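Local coordinates for protein CaaX farnesyltransferase beta subunit Ram1 (Aspergillus fumigatus, PDB 4L9P) that probably catalyses, as the peptide-binding beta subunit of a zinc-dependent heterodimer, transfer of a farnesyl group to a cysteine near the C-terminus of target proteins, at residues Ala257-His261 against Phe284-Leu288. Sequence-based numbering, arbitrary orientation.
Sequences AMVVH and FTDGL
His261 sets CD2 over one face of the Phe284 ring, offset toward its rim and 3.6 Å from Phe284 CG, and brings NE2 to 3.4 Å from Phe284 CD1. The two planes are inclined at 56° and the ring centroids lie 4.7 Å apart, an oblique meeting that is neither a parallel stack nor a T-shape. With CG anti to the backbone N (chi1 -173°), the imidazole reaches out from its helix to the phenyl group. A histidine suits this place because a small flat imidazole can pack on an aromatic ring while NE2 hydrogen-bonds to the backbone O of Pro267, a tie that restrains the ring's rotation and satisfies a buried polar atom.

One turn earlier on the helix, Met258 packs against Phe284, Thr285 and Leu288. Its chain bends at both chi2 and chi3, which lets three successive atoms serve three partners: CG lies 3.8 Å from Leu288 CD2, SD rests 4.1 Å from Phe284 CB, and CE meets Thr285 CG2 at 3.8 Å. A flexible, unbranched thioether fits such an uneven surface well. Thr285 offers its methyl to the methionine, and its backbone O accepts the Leu288 N–H at 3.0 Å, closing a type II turn. Gly287 readily adopts the turn's positive-phi position and is the N-cap of the next helix; Leu288 follows it and points its CB toward helix 251-263, where CD2 meets the methionine.

The contact thus joins helix 251-263 to the loop leading into helix 288-293 within the alpha-alpha toroid, away from the zinc. Helix 224-234 flanks it through Leu231, which touches Phe284, while Cys321 of helix 312-323 packs against Met258 and Leu288.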
ATOM      1  N   ALA B 257      -8.680   1.651  10.110  1.00  4.80           N
ATOM      2  CA  ALA B 257      -9.770   1.559  11.067  1.00  4.96           C
ATOM      3  C   ALA B 257      -9.502   0.450  12.073  1.00  5.68           C
ATOM      4  O   ALA B 257      -9.756   0.614  13.290  1.00  6.57           O
ATOM      5  CB  ALA B 257     -11.095   1.288  10.333  1.00  6.17           C
ATOM      6  N   MET B 258      -9.044  -0.706  11.589  1.00  4.91           N
ATOM      7  CA  MET B 258      -8.859  -1.826  12.520  1.00  6.00           C
ATOM      8  C   MET B 258      -7.667  -1.674  13.442  1.00  5.17           C
ATOM      9  O   MET B 258      -7.718  -2.164  14.576  1.00  6.37           O
ATOM     10  CB  MET B 258      -8.813  -3.143  11.770  1.00  8.78           C
ATOM     11  CG  MET B 258     -10.184  -3.481  11.155  1.00  9.99           C
ATOM     12  SD  MET B 258     -11.655  -3.404  12.325  1.00 13.41           S
ATOM     13  CE  MET B 258     -11.122  -4.442  13.654  1.00 15.64           C
ATOM     14  N   VAL B 259      -6.635  -0.972  13.014  1.00  4.69           N
ATOM     15  CA  VAL B 259      -5.532  -0.668  13.944  1.00  4.62           C
ATOM     16  C   VAL B 259      -6.021   0.273  15.014  1.00  5.05           C
ATOM     17  O   VAL B 259      -5.695   0.067  16.202  1.00  6.08           O
ATOM     18  CB  VAL B 259      -4.356  -0.040  13.178  1.00  5.02           C
ATOM     19  CG1 VAL B 259      -3.407   0.671  14.155  1.00  6.01           C
ATOM     20  CG2 VAL B 259      -3.619  -1.137  12.411  1.00  5.60           C
ATOM     21  N   VAL B 260      -6.759   1.336  14.663  1.00  5.92           N
ATOM     22  CA  VAL B 260      -7.320   2.219  15.712  1.00  5.38           C
ATOM     23  C   VAL B 260      -8.231   1.426  16.661  1.00  6.94           C
ATOM     24  O   VAL B 260      -8.150   1.572  17.894  1.00  7.30           O
ATOM     25  CB  VAL B 260      -8.094   3.346  15.089  1.00  5.93           C
ATOM     26  CG1 VAL B 260      -8.914   4.175  16.123  1.00  8.07           C
ATOM     27  CG2 VAL B 260      -7.093   4.284  14.328  1.00  6.78           C
ATOM     28  N   HIS B 261      -9.069   0.573  16.066  1.00  5.86           N
ATOM     29  CA  HIS B 261     -10.006  -0.227  16.874  1.00  6.92           C
ATOM     30  C   HIS B 261      -9.236  -1.092  17.866  1.00  7.55           C
ATOM     31  O   HIS B 261      -9.604  -1.167  19.059  1.00  8.22           O
ATOM     32  CB  HIS B 261     -10.830  -1.055  15.893  1.00  6.45           C
ATOM     33  CG  HIS B 261     -11.957  -1.809  16.523  1.00  7.72           C
ATOM     34  ND1 HIS B 261     -11.763  -2.909  17.341  1.00  9.70           N
ATOM     35  CD2 HIS B 261     -13.298  -1.573  16.491  1.00  8.14           C
ATOM     36  CE1 HIS B 261     -12.958  -3.335  17.763  1.00  9.38           C
ATOM     37  NE2 HIS B 261     -13.902  -2.537  17.263  1.00  8.44           N
ATOM     38  N   PHE B 284     -17.465  -5.159  13.723  1.00  6.28           N
ATOM     39  CA  PHE B 284     -16.508  -4.459  12.827  1.00  5.66           C
ATOM     40  C   PHE B 284     -15.808  -5.415  11.881  1.00  6.13           C
ATOM     41  O   PHE B 284     -15.366  -4.986  10.788  1.00  6.48           O
ATOM     42  CB  PHE B 284     -15.469  -3.715  13.660  1.00  6.45           C
ATOM     43  CG  PHE B 284     -15.962  -2.375  14.143  1.00  6.85           C
ATOM     44  CD1 PHE B 284     -16.720  -2.249  15.312  1.00  7.64           C
ATOM     45  CD2 PHE B 284     -15.748  -1.228  13.385  1.00  8.71           C
ATOM     46  CE1 PHE B 284     -17.196  -0.984  15.738  1.00  7.44           C
ATOM     47  CE2 PHE B 284     -16.199   0.008  13.824  1.00  8.18           C
ATOM     48  CZ  PHE B 284     -16.938   0.143  14.978  1.00  7.11           C
ATOM     49  N   THR B 285     -15.700  -6.691  12.259  1.00  7.51           N
ATOM     50  CA  THR B 285     -14.924  -7.651  11.441  1.00  7.98           C
ATOM     51  C   THR B 285     -15.819  -8.500  10.535  1.00  7.62           C
ATOM     52  O   THR B 285     -15.333  -9.248   9.705  1.00  7.27           O
ATOM     53  CB  THR B 285     -14.028  -8.532  12.334  1.00 10.14           C
ATOM     54  OG1 THR B 285     -14.880  -9.251  13.253  1.00 11.29           O
ATOM     55  CG2 THR B 285     -12.988  -7.679  13.086  1.00 10.61           C
ATOM     56  N   ASP B 286     -17.135  -8.384  10.687  1.00  7.19           N
ATOM     57  CA  ASP B 286     -18.063  -9.169   9.847  1.00  7.86           C
ATOM     58  C   ASP B 286     -17.896  -8.807   8.395  1.00  7.61           C
ATOM     59  O   ASP B 286     -17.970  -7.637   8.034  1.00  7.25           O
ATOM     60  CB  ASP B 286     -19.479  -8.875  10.289  1.00  9.45           C
ATOM     61  CG  ASP B 286     -19.970  -9.774  11.384  1.00 13.63           C
ATOM     62  OD1 ASP B 286     -19.338 -10.798  11.663  1.00 16.27           O
ATOM     63  OD2 ASP B 286     -21.055  -9.441  11.935  1.00 15.47           O
ATOM     64  N   GLY B 287     -17.625  -9.802   7.548  1.00  8.08           N
ATOM     65  CA  GLY B 287     -17.502  -9.608   6.108  1.00  8.30           C
ATOM     66  C   GLY B 287     -16.133  -9.056   5.744  1.00  6.42           C
ATOM     67  O   GLY B 287     -15.834  -8.898   4.542  1.00  6.79           O
ATOM     68  N   LEU B 288     -15.280  -8.769   6.726  1.00  6.90           N
ATOM     69  CA  LEU B 288     -13.989  -8.093   6.445  1.00  6.73           C
ATOM     70  C   LEU B 288     -12.915  -8.984   5.780  1.00  5.92           C
ATOM     71  O   LEU B 288     -12.398  -8.629   4.740  1.00  6.08           O
ATOM     72  CB  LEU B 288     -13.426  -7.474   7.729  1.00  6.20           C
ATOM     73  CG  LEU B 288     -12.068  -6.757   7.574  1.00  6.96           C
ATOM     74  CD1 LEU B 288     -12.116  -5.655   6.479  1.00  8.26           C
ATOM     75  CD2 LEU B 288     -11.716  -6.173   8.927  1.00  8.30           C
TER